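Local coordinates for protein glycoside Hydrolase (PDB 5TA0) that probably hydrolyses agarose-type galactans as a family 86 glycoside hydrolase, and binds an agarose oligosaccharide in its barrel domain, at residues T350-M355 / I448-D453. Sequence-based numbering, arbitrary orientation. Where two conformers were deposited one is given.
Sequences TNSMLM and IINNLD. With EDO (1,2-ethanediol), chain O.
Ser352 and Asn450 join two buried surfaces through a polar link: Ser352 OG donates to Asn450 OD1 (2.7 Å), and a water that donates both to this OG and to Asn451 O makes a second bridge. Helix 340-358 belongs to the α/β barrel, and strand 444-451 lies in the nine-stranded sheet of the neighbouring β-sandwich, so the contact is a domain interface. The axes of segments 350-355 and 448-451 approach to 8.7 Å at 119°. Asn450 CG stands anti to the backbone N, which carries the amide to the helix. The serine oxygen meets OD1 at a C=O...O angle of 113°. It is tilted 15° from the carbonyl plane, while ND2 is held by Thr508. Replacing Asn450 by an alanine removes the amide, and would probably leave the Ser352 hydroxyl without its carbonyl acceptor and Thr508 OG1 without its NH2 partner, with a gap beside helix 340-358. Asn351 CB packs near that amide, but its OD1 is taken by Trp417 NE1. Further along, in one of its two conformers, the bent chain of Met355 puts SD 3.6 Å from Ile448 CG2. Leu452 CD2 touches the serine side chain, 3.6 Å from Ser352 OG.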
loop_
_atom_site.group_PDB
_atom_site.type_symbol
_atom_site.label_atom_id
_atom_site.label_comp_id
_atom_site.label_asym_id
_atom_site.label_seq_id
_atom_site.Cartn_x
_atom_site.Cartn_y
_atom_site.Cartn_z
ATOM N N THR A 350 2.115 -4.702 -8.347
ATOM C CA THR A 350 1.001 -4.912 -7.437
ATOM C C THR A 350 1.189 -6.147 -6.580
ATOM O O THR A 350 1.039 -6.078 -5.344
ATOM C CB THR A 350 -0.337 -5.018 -8.181
ATOM O OG1 THR A 350 -0.534 -3.845 -8.963
ATOM C CG2 THR A 350 -1.479 -5.105 -7.172
ATOM N N ASN A 351 1.515 -7.275 -7.200
ATOM C CA ASN A 351 1.629 -8.511 -6.447
ATOM C C ASN A 351 2.737 -8.449 -5.396
ATOM O O ASN A 351 2.544 -8.881 -4.259
ATOM C CB ASN A 351 1.863 -9.699 -7.390
ATOM C CG ASN A 351 0.601 -10.190 -8.039
ATOM O OD1 ASN A 351 -0.458 -10.216 -7.443
ATOM N ND2 ASN A 351 0.693 -10.548 -9.295
ATOM N N SER A 352 3.904 -7.916 -5.759
ATOM C CA SER A 352 5.004 -7.826 -4.818
ATOM C C SER A 352 4.679 -6.888 -3.661
ATOM O O SER A 352 4.895 -7.234 -2.495
ATOM C CB SER A 352 6.323 -7.421 -5.473
ATOM O OG SER A 352 6.761 -8.402 -6.395
ATOM N N MET A 353 4.178 -5.677 -3.963
ATOM C CA MET A 353 3.850 -4.755 -2.897
ATOM C C MET A 353 2.780 -5.316 -1.956
ATOM O O MET A 353 2.900 -5.183 -0.724
ATOM C CB MET A 353 3.392 -3.438 -3.494
ATOM C CG MET A 353 4.527 -2.673 -4.163
ATOM S SD MET A 353 4.035 -0.971 -4.504
ATOM C CE MET A 353 5.554 -0.370 -5.234
ATOM N N LEU A 354 1.763 -5.960 -2.532
ATOM C CA LEU A 354 0.725 -6.596 -1.732
ATOM C C LEU A 354 1.307 -7.569 -0.732
ATOM O O LEU A 354 0.953 -7.536 0.436
ATOM C CB LEU A 354 -0.293 -7.298 -2.607
ATOM C CG LEU A 354 -1.314 -8.174 -1.866
ATOM C CD1 LEU A 354 -2.079 -7.404 -0.792
ATOM C CD2 LEU A 354 -2.305 -8.758 -2.853
ATOM N N MET A 355 2.198 -8.444 -1.178
ATOM C CA MET A 355 2.818 -9.393 -0.241
ATOM C C MET A 355 3.512 -8.661 0.925
ATOM O O MET A 355 3.425 -9.070 2.097
ATOM C CB MET A 355 3.824 -10.282 -0.979
ATOM C CG MET A 355 3.176 -11.240 -1.965
ATOM S SD MET A 355 2.321 -12.603 -1.196
ATOM C CE MET A 355 3.665 -13.719 -0.737
ATOM N N ILE A 448 1.009 -18.706 -1.411
ATOM C CA ILE A 448 1.338 -17.641 -2.379
ATOM C C ILE A 448 2.821 -17.402 -2.362
ATOM O O ILE A 448 3.419 -17.248 -1.303
ATOM C CB ILE A 448 0.603 -16.315 -2.063
ATOM C CG1 ILE A 448 -0.899 -16.526 -1.860
ATOM C CG2 ILE A 448 0.851 -15.292 -3.151
ATOM C CD1 ILE A 448 -1.357 -16.485 -0.423
ATOM N N ILE A 449 3.436 -17.373 -3.552
ATOM C CA ILE A 449 4.875 -17.192 -3.675
ATOM C C ILE A 449 5.129 -16.150 -4.753
ATOM O O ILE A 449 4.536 -16.230 -5.820
ATOM C CB ILE A 449 5.623 -18.516 -3.998
ATOM C CG1 ILE A 449 5.105 -19.658 -3.098
ATOM C CG2 ILE A 449 7.125 -18.327 -3.896
ATOM C CD1 ILE A 449 5.677 -21.029 -3.427
ATOM N N ASN A 450 6.001 -15.197 -4.437
ATOM C CA ASN A 450 6.303 -14.073 -5.336
ATOM C C ASN A 450 7.807 -13.921 -5.506
ATOM O O ASN A 450 8.571 -14.023 -4.571
ATOM C CB ASN A 450 5.691 -12.798 -4.744
ATOM C CG ASN A 450 6.027 -11.548 -5.547
ATOM O OD1 ASN A 450 6.921 -10.790 -5.200
ATOM N ND2 ASN A 450 5.321 -11.362 -6.638
ATOM N N ASN A 451 8.199 -13.610 -6.745
ATOM C CA ASN A 451 9.598 -13.475 -7.115
ATOM C C ASN A 451 9.964 -12.005 -7.302
ATOM O O ASN A 451 9.390 -11.348 -8.150
ATOM C CB ASN A 451 9.804 -14.262 -8.421
ATOM C CG ASN A 451 11.261 -14.385 -8.824
ATOM O OD1 ASN A 451 12.183 -14.041 -8.068
ATOM N ND2 ASN A 451 11.467 -14.888 -10.064
ATOM N N LEU A 452 10.927 -11.529 -6.524
ATOM C CA LEU A 452 11.553 -10.215 -6.682
ATOM C C LEU A 452 12.783 -10.246 -7.600
ATOM O O LEU A 452 13.278 -9.189 -7.987
ATOM C CB LEU A 452 11.967 -9.647 -5.326
ATOM C CG LEU A 452 10.810 -9.275 -4.391
ATOM C CD1 LEU A 452 11.357 -9.073 -2.993
ATOM C CD2 LEU A 452 10.052 -8.021 -4.864
ATOM N N ASP A 453 13.266 -11.438 -7.962
ATOM C CA ASP A 453 14.425 -11.550 -8.855
ATOM C C ASP A 453 13.991 -11.361 -10.313
ATOM O O ASP A 453 12.818 -11.480 -10.670
ATOM C CB ASP A 453 15.120 -12.907 -8.643
ATOM C CG ASP A 453 16.609 -12.900 -9.003
ATOM O OD1 ASP A 453 17.133 -11.886 -9.524
ATOM O OD2 ASP A 453 17.220 -13.948 -8.737
HETATM C C1 EDO O . -4.967 -4.371 -10.223
HETATM O O1 EDO O . -4.901 -4.845 -8.912
HETATM C C2 EDO O . -3.613 -4.713 -10.795
HETATM O O2 EDO O . -2.818 -3.555 -10.561
HETATM O O HOH W 1 8.384 -8.771 -8.574
#